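Local coordinates for colicin-D (Escherichia coli, PDB 5ZNM), which kills Escherichia coli and close relatives by blocking protein synthesis, here as its central domain and C-terminal tRNase domain, at residues G46-N52 against R207-P213; N212-Q216 against V229-P233; R37-M42 against A190-D194; R260-Y264 against A276-L281; S56-T62 against L124-L130. All coordinates share one frame; numbering follows the deposited sequence.

Contact 1: residues G46-N52 against R207-P213; sequences GALVLNN and RTILVNP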
# COMPACT_ATOMS: atom_id res chain seq x y z
N GLY A 46 -14.60 5.70 -20.91
CA GLY A 46 -13.75 6.85 -20.67
C GLY A 46 -13.81 7.40 -19.26
O GLY A 46 -13.45 8.56 -19.03
N ALA A 47 -14.26 6.59 -18.31
CA ALA A 47 -14.38 7.05 -16.93
C ALA A 47 -13.01 7.13 -16.27
O ALA A 47 -12.17 6.24 -16.44
CB ALA A 47 -15.29 6.12 -16.13
N LEU A 48 -12.78 8.21 -15.54
CA LEU A 48 -11.63 8.35 -14.64
C LEU A 48 -12.18 8.43 -13.23
O LEU A 48 -13.00 9.30 -12.94
CB LEU A 48 -10.82 9.61 -14.96
CG LEU A 48 -9.92 9.64 -16.18
CD1 LEU A 48 -9.45 11.08 -16.36
CD2 LEU A 48 -8.72 8.71 -15.97
N VAL A 49 -11.72 7.54 -12.36
CA VAL A 49 -12.25 7.46 -11.00
C VAL A 49 -11.14 7.72 -10.00
O VAL A 49 -10.04 7.13 -10.09
CB VAL A 49 -12.91 6.09 -10.73
CG1 VAL A 49 -13.54 6.05 -9.32
CG2 VAL A 49 -13.92 5.77 -11.82
N LEU A 50 -11.42 8.61 -9.05
CA LEU A 50 -10.68 8.76 -7.80
C LEU A 50 -11.38 7.96 -6.71
O LEU A 50 -12.60 8.03 -6.56
CB LEU A 50 -10.63 10.23 -7.39
CG LEU A 50 -9.82 11.20 -8.24
CD1 LEU A 50 -10.27 12.63 -8.00
CD2 LEU A 50 -8.34 11.01 -7.89
N ASN A 51 -10.60 7.21 -5.93
CA ASN A 51 -11.14 6.55 -4.76
C ASN A 51 -10.82 7.38 -3.53
O ASN A 51 -9.74 7.98 -3.44
CB ASN A 51 -10.57 5.14 -4.61
CG ASN A 51 -11.10 4.19 -5.67
OD1 ASN A 51 -12.18 4.41 -6.22
ND2 ASN A 51 -10.34 3.12 -5.94
N ASN A 52 -11.75 7.44 -2.57
CA ASN A 52 -11.47 8.14 -1.33
C ASN A 52 -10.81 7.24 -0.28
O ASN A 52 -11.08 7.37 0.91
CB ASN A 52 -12.75 8.80 -0.78
CG ASN A 52 -13.04 10.15 -1.43
OD1 ASN A 52 -14.02 10.83 -1.08
ND2 ASN A 52 -12.20 10.55 -2.37
N ARG A 207 -13.79 18.08 -18.50
CA ARG A 207 -13.45 16.72 -18.09
C ARG A 207 -14.21 16.39 -16.82
O ARG A 207 -14.08 17.09 -15.81
CB ARG A 207 -11.95 16.58 -17.88
CG ARG A 207 -11.33 15.22 -18.24
CD ARG A 207 -12.31 14.07 -18.29
NE ARG A 207 -11.75 12.90 -18.98
CZ ARG A 207 -12.17 11.65 -18.81
NH1 ARG A 207 -13.16 11.38 -17.95
NH2 ARG A 207 -11.61 10.67 -19.49
N THR A 208 -14.98 15.30 -16.86
CA THR A 208 -15.63 14.75 -15.68
C THR A 208 -14.74 13.72 -15.00
O THR A 208 -14.24 12.80 -15.65
CB THR A 208 -16.94 14.10 -16.10
OG1 THR A 208 -17.84 15.11 -16.59
CG2 THR A 208 -17.54 13.36 -14.92
N ILE A 209 -14.55 13.85 -13.68
CA ILE A 209 -13.83 12.86 -12.89
C ILE A 209 -14.81 12.34 -11.85
O ILE A 209 -15.44 13.13 -11.15
CB ILE A 209 -12.58 13.45 -12.21
CG1 ILE A 209 -11.59 13.92 -13.27
CG2 ILE A 209 -11.93 12.42 -11.27
CD1 ILE A 209 -10.66 14.98 -12.75
N LEU A 210 -14.96 11.02 -11.79
CA LEU A 210 -15.84 10.39 -10.81
C LEU A 210 -15.08 10.18 -9.51
O LEU A 210 -13.86 9.97 -9.51
CB LEU A 210 -16.35 9.05 -11.34
CG LEU A 210 -17.17 9.12 -12.63
CD1 LEU A 210 -17.52 7.73 -13.13
CD2 LEU A 210 -18.43 9.94 -12.42
N VAL A 211 -15.80 10.23 -8.39
CA VAL A 211 -15.18 9.92 -7.10
C VAL A 211 -16.01 8.84 -6.44
O VAL A 211 -17.22 9.01 -6.25
CB VAL A 211 -15.08 11.15 -6.19
CG1 VAL A 211 -14.38 10.80 -4.90
CG2 VAL A 211 -14.33 12.28 -6.88
N ASN A 212 -15.37 7.71 -6.12
CA ASN A 212 -16.01 6.68 -5.31
C ASN A 212 -15.77 7.06 -3.84
O ASN A 212 -14.64 6.96 -3.39
CB ASN A 212 -15.44 5.30 -5.63
CG ASN A 212 -16.16 4.18 -4.90
OD1 ASN A 212 -16.93 4.41 -3.95
ND2 ASN A 212 -15.88 2.96 -5.32
N PRO A 213 -16.77 7.50 -3.10
CA PRO A 213 -16.52 7.97 -1.74
C PRO A 213 -16.29 6.86 -0.73
O PRO A 213 -15.92 7.17 0.41
CB PRO A 213 -17.79 8.77 -1.39
CG PRO A 213 -18.83 8.21 -2.23
CD PRO A 213 -18.19 7.65 -3.47
O HOH W 1 -15.07 10.06 -15.67
O HOH W 2 -15.47 9.63 1.22
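Gly46 meets Arg207 at the start of a short parallel pairing. Its carbonyl oxygen takes two N-H groups from the end of the guanidinium, NH2 of Arg207 at 2.8 Å from Gly46 O and NH1 at 3.0 Å, with the oxygen close to the guanidinium plane. A bend at chi2 (-21°) folds the arginine back to reach it. Ala47 touches CD1 of Leu210 with CB. Leu48 lays CD1 over the centre of one guanidinium face, 3.7 Å from Arg207 CZ, while its N joins Thr208 O through a water. From here the strands exchange backbone bonds: Leu48 O receives Leu210 N, and Leu50 gives its N to Leu210 O and accepts Asn212 N. Val49 packs CG2 against Leu210 CB. On the opposite face CD1 of Leu50 lies 3.7 Å from CG2 of Ile209. Asn51 sets OD1 3.4 Å from CB of Asn212, the two amide planes nearly perpendicular, but its polar partner is Thr232. Asn52 closes the ladder, its N 3.0 Å from Asn212 O, and a water joins Asn52 OD1 to Pro213 O. Within the chain, strand 49-51 is outermost in a mixed four-stranded sheet. Arg207 NH1 also donates to Thr208 O and NE makes a salt bridge to Glu125; with Leu48 CD1 on one face, these bonds should fix the guanidinium, its charge probably balanced by that carboxylate and stabilised by both carbonyls.

Contact 2: residues N212-Q216 against V229-P233; sequences NPVPQ and VPVTP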
# COMPACT_ATOMS: atom_id res chain seq x y z
N ASN A 212 -15.37 7.71 -6.12
CA ASN A 212 -16.01 6.68 -5.31
C ASN A 212 -15.77 7.06 -3.84
O ASN A 212 -14.64 6.96 -3.39
CB ASN A 212 -15.44 5.30 -5.63
CG ASN A 212 -16.16 4.18 -4.90
OD1 ASN A 212 -16.93 4.41 -3.95
ND2 ASN A 212 -15.88 2.96 -5.32
N PRO A 213 -16.77 7.50 -3.10
CA PRO A 213 -16.52 7.97 -1.74
C PRO A 213 -16.29 6.86 -0.73
O PRO A 213 -15.92 7.17 0.41
CB PRO A 213 -17.79 8.77 -1.39
CG PRO A 213 -18.83 8.21 -2.23
CD PRO A 213 -18.19 7.65 -3.47
N VAL A 214 -16.46 5.60 -1.09
CA VAL A 214 -16.24 4.48 -0.17
C VAL A 214 -14.76 4.11 -0.23
O VAL A 214 -14.28 3.74 -1.31
CB VAL A 214 -17.11 3.28 -0.54
CG1 VAL A 214 -16.92 2.17 0.49
CG2 VAL A 214 -18.59 3.68 -0.65
N PRO A 215 -14.03 4.14 0.89
CA PRO A 215 -12.64 3.67 0.87
C PRO A 215 -12.57 2.27 0.30
O PRO A 215 -13.43 1.42 0.57
CB PRO A 215 -12.22 3.72 2.35
CG PRO A 215 -13.15 4.78 2.96
CD PRO A 215 -14.46 4.57 2.24
N GLN A 216 -11.57 2.04 -0.53
CA GLN A 216 -11.51 0.76 -1.21
C GLN A 216 -10.08 0.45 -1.63
O GLN A 216 -9.74 0.56 -2.82
CB GLN A 216 -12.43 0.76 -2.42
CG GLN A 216 -12.94 -0.61 -2.82
CD GLN A 216 -14.13 -0.48 -3.75
OE1 GLN A 216 -13.96 -0.26 -4.94
NE2 GLN A 216 -15.35 -0.57 -3.19
N VAL A 229 -21.70 -1.64 -1.96
CA VAL A 229 -20.94 -0.42 -2.24
C VAL A 229 -20.51 -0.45 -3.70
O VAL A 229 -20.38 -1.52 -4.30
CB VAL A 229 -19.68 -0.27 -1.35
CG1 VAL A 229 -20.01 -0.16 0.16
CG2 VAL A 229 -18.67 -1.41 -1.63
N PRO A 230 -20.30 0.73 -4.30
CA PRO A 230 -19.72 0.76 -5.65
C PRO A 230 -18.32 0.16 -5.61
O PRO A 230 -17.59 0.31 -4.63
CB PRO A 230 -19.68 2.25 -6.00
CG PRO A 230 -20.57 2.93 -5.00
CD PRO A 230 -20.47 2.09 -3.76
N VAL A 231 -17.96 -0.51 -6.69
CA VAL A 231 -16.65 -1.13 -6.80
C VAL A 231 -15.92 -0.46 -7.95
O VAL A 231 -16.35 -0.54 -9.11
CB VAL A 231 -16.75 -2.65 -6.98
CG1 VAL A 231 -15.38 -3.25 -7.30
CG2 VAL A 231 -17.28 -3.28 -5.67
N THR A 232 -14.85 0.25 -7.63
CA THR A 232 -14.04 0.89 -8.66
C THR A 232 -13.26 -0.17 -9.44
O THR A 232 -12.67 -1.07 -8.81
CB THR A 232 -13.08 1.89 -8.02
OG1 THR A 232 -13.83 2.83 -7.24
CG2 THR A 232 -12.29 2.64 -9.10
N PRO A 233 -13.27 -0.13 -10.77
CA PRO A 233 -12.47 -1.11 -11.53
C PRO A 233 -11.01 -0.99 -11.16
O PRO A 233 -10.47 0.11 -11.05
CB PRO A 233 -12.73 -0.73 -12.99
CG PRO A 233 -14.09 -0.08 -12.95
CD PRO A 233 -14.12 0.68 -11.66
O HOH W 3 -11.86 -1.01 -6.16
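Asn212 and Gln216 reach across to the 229-233 segment with their amides, and this polar half is the tight part of the contact. Asn212 sends ND2 to Thr232 OG1 at 2.8 Å, a nearly straight bond (165°) in the amide plane, and makes a weak second bond from ND2 to Pro230 O. That same carbonyl is gripped more firmly by Gln216, whose NE2 lies 2.8 Å from Pro230 O. CG swung away from the backbone N (chi1 -153°) and the extended chain carry the Gln216 amide to the facing backbone, where OE1 accepts Thr232 N at 2.9 Å. One flat amide therefore reads a donor and an acceptor of that backbone. Thr232 OG1 has a further partner in Asn51. The other half is looser and apolar: CG1 of Val214 rests 3.9 Å from CG1 of Val229, and its CG2 approaches CD of Pro230. Here Val229 is partly exposed, and Ala270 of the second subunit packs on both valines. Helix 32-42 lies against Pro230. Neither segment is a regular strand; all four hydrogen bonds between them involve the side-chain amides of Asn212 and Gln216, in a proline-rich loop that begins with an Asx turn, Asn212 OD1 accepting Val214 N.

Contact 3: residues R37-M42 against A190-D194; sequences RANSVM and ATGLD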
# COMPACT_ATOMS: atom_id res chain seq x y z
N ARG A 37 -26.39 1.54 -10.35
CA ARG A 37 -26.20 2.74 -11.16
C ARG A 37 -24.78 3.26 -11.02
O ARG A 37 -24.17 3.70 -12.00
CB ARG A 37 -27.22 3.81 -10.77
CG ARG A 37 -28.67 3.39 -11.01
CD ARG A 37 -29.64 4.55 -10.84
NE ARG A 37 -29.76 5.02 -9.47
CZ ARG A 37 -30.82 4.82 -8.70
NH1 ARG A 37 -31.87 4.14 -9.16
NH2 ARG A 37 -30.84 5.29 -7.46
N ALA A 38 -24.21 3.17 -9.82
CA ALA A 38 -22.85 3.64 -9.62
C ALA A 38 -21.86 2.77 -10.38
O ALA A 38 -20.91 3.28 -11.00
CB ALA A 38 -22.52 3.67 -8.12
N ASN A 39 -22.09 1.45 -10.40
CA ASN A 39 -21.17 0.57 -11.10
C ASN A 39 -21.28 0.73 -12.61
O ASN A 39 -20.26 0.70 -13.31
CB ASN A 39 -21.42 -0.88 -10.70
CG ASN A 39 -20.86 -1.21 -9.33
OD1 ASN A 39 -20.02 -0.48 -8.78
ND2 ASN A 39 -21.32 -2.31 -8.76
N SER A 40 -22.50 0.90 -13.14
CA SER A 40 -22.66 1.24 -14.56
C SER A 40 -21.81 2.45 -14.94
O SER A 40 -21.09 2.43 -15.94
CB SER A 40 -24.13 1.55 -14.88
OG SER A 40 -24.92 0.38 -15.02
N VAL A 41 -21.91 3.51 -14.14
CA VAL A 41 -21.29 4.78 -14.50
C VAL A 41 -19.76 4.69 -14.43
O VAL A 41 -19.06 5.28 -15.25
CB VAL A 41 -21.86 5.89 -13.60
CG1 VAL A 41 -20.96 7.08 -13.57
CG2 VAL A 41 -23.24 6.29 -14.10
N MET A 42 -19.23 3.94 -13.46
CA MET A 42 -17.77 3.83 -13.36
C MET A 42 -17.17 2.89 -14.39
O MET A 42 -15.96 2.93 -14.62
CB MET A 42 -17.35 3.36 -11.97
CG MET A 42 -17.46 4.43 -10.90
SD MET A 42 -16.72 3.90 -9.36
CE MET A 42 -17.76 2.49 -8.98
N ALA A 190 -28.45 10.01 -7.21
CA ALA A 190 -28.93 8.80 -7.87
C ALA A 190 -27.92 7.65 -7.75
O ALA A 190 -28.33 6.49 -7.67
CB ALA A 190 -29.23 9.07 -9.34
N THR A 191 -26.63 7.95 -7.76
CA THR A 191 -25.61 6.90 -7.72
C THR A 191 -24.89 6.80 -6.39
O THR A 191 -24.26 5.77 -6.14
CB THR A 191 -24.54 7.13 -8.79
OG1 THR A 191 -23.87 8.38 -8.54
CG2 THR A 191 -25.14 7.13 -10.20
N GLY A 192 -24.90 7.85 -5.58
CA GLY A 192 -24.03 7.87 -4.42
C GLY A 192 -22.57 8.11 -4.73
O GLY A 192 -21.73 7.93 -3.84
N LEU A 193 -22.23 8.50 -5.96
CA LEU A 193 -20.88 8.89 -6.35
C LEU A 193 -20.76 10.41 -6.33
O LEU A 193 -21.75 11.14 -6.33
CB LEU A 193 -20.53 8.39 -7.76
CG LEU A 193 -20.57 6.89 -8.01
CD1 LEU A 193 -20.36 6.60 -9.51
CD2 LEU A 193 -19.53 6.15 -7.15
N ASP A 194 -19.52 10.89 -6.32
CA ASP A 194 -19.28 12.31 -6.44
C ASP A 194 -18.70 12.61 -7.82
O ASP A 194 -18.20 11.72 -8.51
CB ASP A 194 -18.33 12.82 -5.35
CG ASP A 194 -18.93 12.68 -3.97
OD1 ASP A 194 -20.02 13.25 -3.73
OD2 ASP A 194 -18.32 11.98 -3.15
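Arg37 clasps the carbonyl of Ala190 from the side, with NE 2.7 Å and NH2 2.8 Å from Ala190 O. The oxygen lies in the guanidinium plane, yet the two donors meet it differently: NH2 arrives on a lone pair, whereas NE stands above the carbonyl plane. A turn at chi3 (-69°) brings this edge of the arginine round to the loop. One residue on, Ala38 faces the loop directly, its CB 3.4 Å from Thr191 O and 3.8 Å from CG of Leu193. The small methyl allows the backbones to come close, CA of Ala38 standing 4.7 Å from CA of Thr191. Leu193 completes the first shell by laying CD1 among Ala38 O, Val41 CG1 and Met42 CG, the last at 3.9 Å from CD1. Behind these contacts an ST turn shapes the loop: Thr191 OG1 accepts Leu193 N at 3.1 Å, and Gly192 takes a positive phi in the bend. Farther out, Gly192 O is bonded by the hydroxyl of Tyr30. The loop runs into strand 194-198, which pairs with strand 207-212; Val41 and Met42 touch Leu210 of the latter, packing the end of helix 32-42 on both sheet and loop.

Contact 4: residues R260-Y264 against A276-L281; sequences RDFIY and AVYVML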
# COMPACT_ATOMS: atom_id res chain seq x y z
N ARG A 260 -3.62 20.35 -16.16
CA ARG A 260 -4.97 20.27 -15.61
C ARG A 260 -4.85 19.56 -14.27
O ARG A 260 -5.28 18.42 -14.12
CB ARG A 260 -5.92 19.55 -16.54
CG ARG A 260 -5.84 20.01 -17.96
CD ARG A 260 -6.70 19.11 -18.79
NE ARG A 260 -8.08 19.58 -18.84
CZ ARG A 260 -9.04 18.91 -19.46
NH1 ARG A 260 -8.75 17.75 -20.06
NH2 ARG A 260 -10.28 19.41 -19.50
N ASP A 261 -4.20 20.21 -13.31
CA ASP A 261 -4.04 19.64 -11.98
C ASP A 261 -4.89 20.42 -10.99
O ASP A 261 -5.26 21.58 -11.22
CB ASP A 261 -2.56 19.65 -11.55
CG ASP A 261 -1.92 21.01 -11.71
OD1 ASP A 261 -2.35 21.76 -12.62
OD2 ASP A 261 -1.00 21.34 -10.94
N PHE A 262 -5.24 19.77 -9.88
CA PHE A 262 -6.10 20.42 -8.91
C PHE A 262 -5.92 19.76 -7.56
O PHE A 262 -5.22 18.75 -7.43
CB PHE A 262 -7.57 20.37 -9.35
CG PHE A 262 -8.15 18.97 -9.44
CD1 PHE A 262 -8.01 18.21 -10.59
CD2 PHE A 262 -8.88 18.44 -8.36
CE1 PHE A 262 -8.55 16.94 -10.69
CE2 PHE A 262 -9.42 17.17 -8.44
CZ PHE A 262 -9.26 16.41 -9.61
N ILE A 263 -6.55 20.34 -6.55
CA ILE A 263 -6.61 19.76 -5.21
C ILE A 263 -8.07 19.57 -4.84
O ILE A 263 -8.92 20.40 -5.19
CB ILE A 263 -5.86 20.66 -4.20
CG1 ILE A 263 -4.36 20.60 -4.50
CG2 ILE A 263 -6.15 20.24 -2.76
CD1 ILE A 263 -3.54 21.66 -3.79
N TYR A 264 -8.38 18.44 -4.20
CA TYR A 264 -9.69 18.27 -3.58
C TYR A 264 -9.49 17.64 -2.20
O TYR A 264 -8.40 17.15 -1.87
CB TYR A 264 -10.64 17.43 -4.45
CG TYR A 264 -10.49 15.94 -4.31
CD1 TYR A 264 -9.33 15.29 -4.72
CD2 TYR A 264 -11.51 15.18 -3.76
CE1 TYR A 264 -9.19 13.91 -4.58
CE2 TYR A 264 -11.38 13.81 -3.61
CZ TYR A 264 -10.23 13.18 -4.02
OH TYR A 264 -10.12 11.81 -3.86
N ALA A 276 -6.12 16.77 2.15
CA ALA A 276 -6.05 17.34 0.81
C ALA A 276 -5.31 16.38 -0.12
O ALA A 276 -4.30 15.78 0.25
CB ALA A 276 -5.35 18.70 0.83
N VAL A 277 -5.83 16.24 -1.34
CA VAL A 277 -5.30 15.34 -2.35
C VAL A 277 -4.94 16.18 -3.58
O VAL A 277 -5.78 16.94 -4.08
CB VAL A 277 -6.32 14.25 -2.73
CG1 VAL A 277 -5.73 13.25 -3.71
CG2 VAL A 277 -6.85 13.55 -1.49
N TYR A 278 -3.72 16.03 -4.07
CA TYR A 278 -3.26 16.71 -5.27
C TYR A 278 -3.41 15.75 -6.44
O TYR A 278 -3.00 14.59 -6.34
CB TYR A 278 -1.81 17.19 -5.11
CG TYR A 278 -1.20 17.81 -6.35
CD1 TYR A 278 -1.79 18.90 -6.98
CD2 TYR A 278 -0.01 17.31 -6.88
CE1 TYR A 278 -1.22 19.47 -8.10
CE2 TYR A 278 0.57 17.88 -8.02
CZ TYR A 278 -0.05 18.96 -8.62
OH TYR A 278 0.52 19.52 -9.74
N VAL A 279 -4.04 16.21 -7.52
CA VAL A 279 -4.42 15.35 -8.63
C VAL A 279 -3.85 15.94 -9.92
O VAL A 279 -3.93 17.16 -10.15
CB VAL A 279 -5.95 15.21 -8.71
CG1 VAL A 279 -6.34 14.28 -9.85
CG2 VAL A 279 -6.51 14.69 -7.37
N MET A 280 -3.26 15.09 -10.75
CA MET A 280 -2.59 15.52 -11.98
C MET A 280 -3.13 14.70 -13.14
O MET A 280 -3.29 13.48 -13.02
CB MET A 280 -1.06 15.33 -11.90
CG MET A 280 -0.36 16.13 -10.83
SD MET A 280 1.12 15.32 -10.19
CE MET A 280 0.51 14.44 -8.75
N LEU A 281 -3.39 15.36 -14.26
CA LEU A 281 -3.94 14.69 -15.43
C LEU A 281 -2.95 14.75 -16.58
O LEU A 281 -1.97 15.49 -16.55
CB LEU A 281 -5.29 15.30 -15.85
CG LEU A 281 -6.54 14.63 -15.26
CD1 LEU A 281 -6.75 15.06 -13.84
CD2 LEU A 281 -7.78 14.92 -16.10
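Tyr278 OH donates to Asp261 OD2 at 2.7 Å, the shortest polar bond between the two segments. The hydroxyl meets the carboxylate on its anti side, 21° out of its plane, and OD2 in turn lies in the plane of the phenol ring at its edge. Asp261 reaches it with CG placed between its own backbone N and carbonyl carbon (chi1 51°). Both groups have second partners: Asp261 OD1 forms a salt bridge with Arg154, and Tyr278 OH is also bonded to the backbone N of Gly155. Beyond this pair runs the ladder of an antiparallel beta hairpin. Phe262 and Val279 form one hydrogen-bonded pair, with Val279 N 2.8 Å from Phe262 O, and Tyr264 and Val277 form the next. Ile263 and Tyr278 lie between them as a non-hydrogen-bonded pair, where CG1 of Ile263 comes to the edge of the phenol ring.

The opposite face is aromatic and aliphatic. CB of Val279 lies over one face of the Phe262 ring in a CH-pi contact, 3.8 Å from the ring centroid and 19° off the normal. CG2 of the same valine sits at the edge of Tyr264, whose CE1 is 3.4 Å from Val277 CB. Leu281 brings CD1 to the edge of Phe262, and Ile196, Leu198 and Ile209 of the neighbouring sheet pack on this side. The hairpin thus separates two chemistries: a buried acid on one face, probably kept charged by Arg154 and the tyrosine hydroxyl, and a largely apolar interface on the other, apart from the Tyr264 hydroxyl.

Contact 5: residues S56-T62 against L124-L130; sequences SVQLAMT and LEAMFSL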
# COMPACT_ATOMS: atom_id res chain seq x y z
N SER A 56 -3.69 7.62 0.28
CA SER A 56 -3.29 6.69 -0.76
C SER A 56 -2.69 7.44 -1.94
O SER A 56 -2.96 8.62 -2.16
CB SER A 56 -4.48 5.83 -1.20
OG SER A 56 -5.50 6.62 -1.82
N VAL A 57 -1.85 6.73 -2.69
CA VAL A 57 -1.39 7.17 -4.01
C VAL A 57 -2.16 6.36 -5.04
O VAL A 57 -2.32 5.14 -4.89
CB VAL A 57 0.13 6.96 -4.16
CG1 VAL A 57 0.59 7.37 -5.57
CG2 VAL A 57 0.89 7.74 -3.09
N GLN A 58 -2.64 7.02 -6.09
CA GLN A 58 -3.45 6.33 -7.07
C GLN A 58 -3.03 6.72 -8.48
O GLN A 58 -2.63 7.86 -8.74
CB GLN A 58 -4.95 6.63 -6.90
CG GLN A 58 -5.53 6.03 -5.61
CD GLN A 58 -6.96 6.52 -5.35
OE1 GLN A 58 -7.74 6.68 -6.28
NE2 GLN A 58 -7.29 6.76 -4.06
N LEU A 59 -3.16 5.76 -9.39
CA LEU A 59 -2.95 6.00 -10.81
C LEU A 59 -4.12 5.37 -11.54
O LEU A 59 -4.32 4.16 -11.45
CB LEU A 59 -1.62 5.40 -11.29
CG LEU A 59 -1.35 5.47 -12.79
CD1 LEU A 59 -1.32 6.91 -13.27
CD2 LEU A 59 -0.04 4.78 -13.13
N ALA A 60 -4.90 6.19 -12.23
CA ALA A 60 -6.05 5.70 -12.97
C ALA A 60 -5.81 5.93 -14.45
O ALA A 60 -5.23 6.95 -14.85
CB ALA A 60 -7.35 6.39 -12.52
N MET A 61 -6.23 4.97 -15.26
CA MET A 61 -6.13 5.06 -16.71
C MET A 61 -7.45 4.60 -17.31
O MET A 61 -7.98 3.56 -16.90
CB MET A 61 -4.96 4.20 -17.22
CG MET A 61 -3.60 4.57 -16.61
SD MET A 61 -2.55 3.15 -16.18
CE MET A 61 -3.39 2.54 -14.70
N THR A 62 -8.00 5.38 -18.23
CA THR A 62 -9.25 4.98 -18.88
C THR A 62 -9.12 3.58 -19.46
O THR A 62 -8.10 3.22 -20.05
CB THR A 62 -9.63 5.97 -19.99
OG1 THR A 62 -8.54 6.11 -20.90
CG2 THR A 62 -9.97 7.34 -19.39
N LEU A 124 -6.90 7.47 -24.67
CA LEU A 124 -6.44 7.03 -23.36
C LEU A 124 -6.07 8.24 -22.51
O LEU A 124 -5.19 9.02 -22.89
CB LEU A 124 -5.24 6.09 -23.56
CG LEU A 124 -4.46 5.40 -22.45
CD1 LEU A 124 -3.41 6.33 -21.83
CD2 LEU A 124 -5.40 4.84 -21.38
N GLU A 125 -6.73 8.40 -21.36
CA GLU A 125 -6.41 9.46 -20.42
C GLU A 125 -5.97 8.86 -19.09
O GLU A 125 -6.28 7.71 -18.78
CB GLU A 125 -7.62 10.41 -20.23
CG GLU A 125 -8.12 11.05 -21.55
CD GLU A 125 -9.07 12.24 -21.33
OE1 GLU A 125 -9.42 12.52 -20.17
OE2 GLU A 125 -9.46 12.90 -22.31
N ALA A 126 -5.23 9.65 -18.30
CA ALA A 126 -4.61 9.16 -17.08
C ALA A 126 -4.64 10.21 -15.99
O ALA A 126 -4.69 11.42 -16.25
CB ALA A 126 -3.16 8.71 -17.33
N MET A 127 -4.55 9.74 -14.74
CA MET A 127 -4.76 10.59 -13.58
C MET A 127 -3.95 10.02 -12.43
O MET A 127 -4.07 8.83 -12.11
CB MET A 127 -6.25 10.65 -13.22
CG MET A 127 -6.58 11.51 -12.01
SD MET A 127 -8.38 11.68 -11.78
CE MET A 127 -8.82 9.97 -11.54
N PHE A 128 -3.11 10.85 -11.83
CA PHE A 128 -2.23 10.46 -10.74
C PHE A 128 -2.51 11.35 -9.54
O PHE A 128 -2.67 12.57 -9.69
CB PHE A 128 -0.76 10.59 -11.16
CG PHE A 128 0.22 10.08 -10.14
CD1 PHE A 128 0.41 8.72 -9.95
CD2 PHE A 128 0.95 10.96 -9.36
CE1 PHE A 128 1.31 8.25 -8.99
CE2 PHE A 128 1.85 10.49 -8.40
CZ PHE A 128 2.03 9.14 -8.22
N SER A 129 -2.59 10.76 -8.35
CA SER A 129 -3.00 11.55 -7.20
C SER A 129 -2.30 11.06 -5.94
O SER A 129 -2.01 9.87 -5.80
CB SER A 129 -4.52 11.52 -6.99
OG SER A 129 -4.96 10.18 -6.82
N LEU A 130 -2.04 12.00 -5.04
CA LEU A 130 -1.38 11.70 -3.77
C LEU A 130 -1.67 12.84 -2.81
O LEU A 130 -2.17 13.90 -3.21
CB LEU A 130 0.13 11.52 -3.92
CG LEU A 130 1.00 12.40 -4.83
CD1 LEU A 130 0.61 13.84 -4.86
CD2 LEU A 130 2.46 12.28 -4.41
O HOH W 4 -5.01 9.37 -4.15
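Thr62 and Glu125 share backbone and side-chain hydrogen bonds at one end of an antiparallel strand pair, 56-61 with 126-130, in the middle of a five-stranded antiparallel sheet. Phe128 shows how a side chain can lie across its neighbour strand. Its CB, 4.1 Å from Gln58 O, begins the path; with CG anti to the backbone N (chi1 -175°), the ring is carried across the side chains of Val57 and Leu59. CG stays beside Gln58 O, and CD1 comes to 3.4 Å from the same oxygen while Leu59 CB stands at the ring edge. CE1 and then CZ reach CG1 of Val57, the latter at 3.5 Å. Leu166 of strand 163-170 packs on the ring from a second sheet, as Leu164 does on Leu59 and Ala126.

Under these side chains the backbone alternates regularly. Gln58 and Ser129 exchange two hydrogen bonds, as do Ala60 and Met127, with Ala60 N 2.8 Å from Met127 O in a nearly straight bond (170°). The other face carries Gln58, Ala60, Met127 and Ser129; CE of Met127 folds to CB of Ala60, and Gln58 NE2 donates to Ser56 OG, which also bonds Thr53 O, and to Asn51 O beyond the pair. A water links Ser56 O with Ser129 OG. Where the regular strands stop, the threonine extends the ladder with its side chain: Thr62 N binds Glu125 O, and a chi1 of 54° turns OG1 back over the main chain, where it accepts Glu125 N at 3.0 Å from Thr62 OG1.

In the fold
From the N terminus, helix 32-42 comes first, and contact 3 closes a loop of nearly 150 residues by docking it on 190-194. Strand 49-51 follows and pairs in contact 1 with 207-212, so contacts 1 and 3 cross along the chain. Contact 5, joining 56-62 to 124-130, falls within both of these long loops. Contact 2 begins where contact 1 ends, sharing Asn212 and Pro213, and folds the proline-rich loop back beside strand 49-51. The short hairpin of contact 4 comes last, in series, and extends the sheet of contact 5 through strands 274-281 and 126-131. Contact 1 touches all four others, bridging the mixed and the five-stranded sheets.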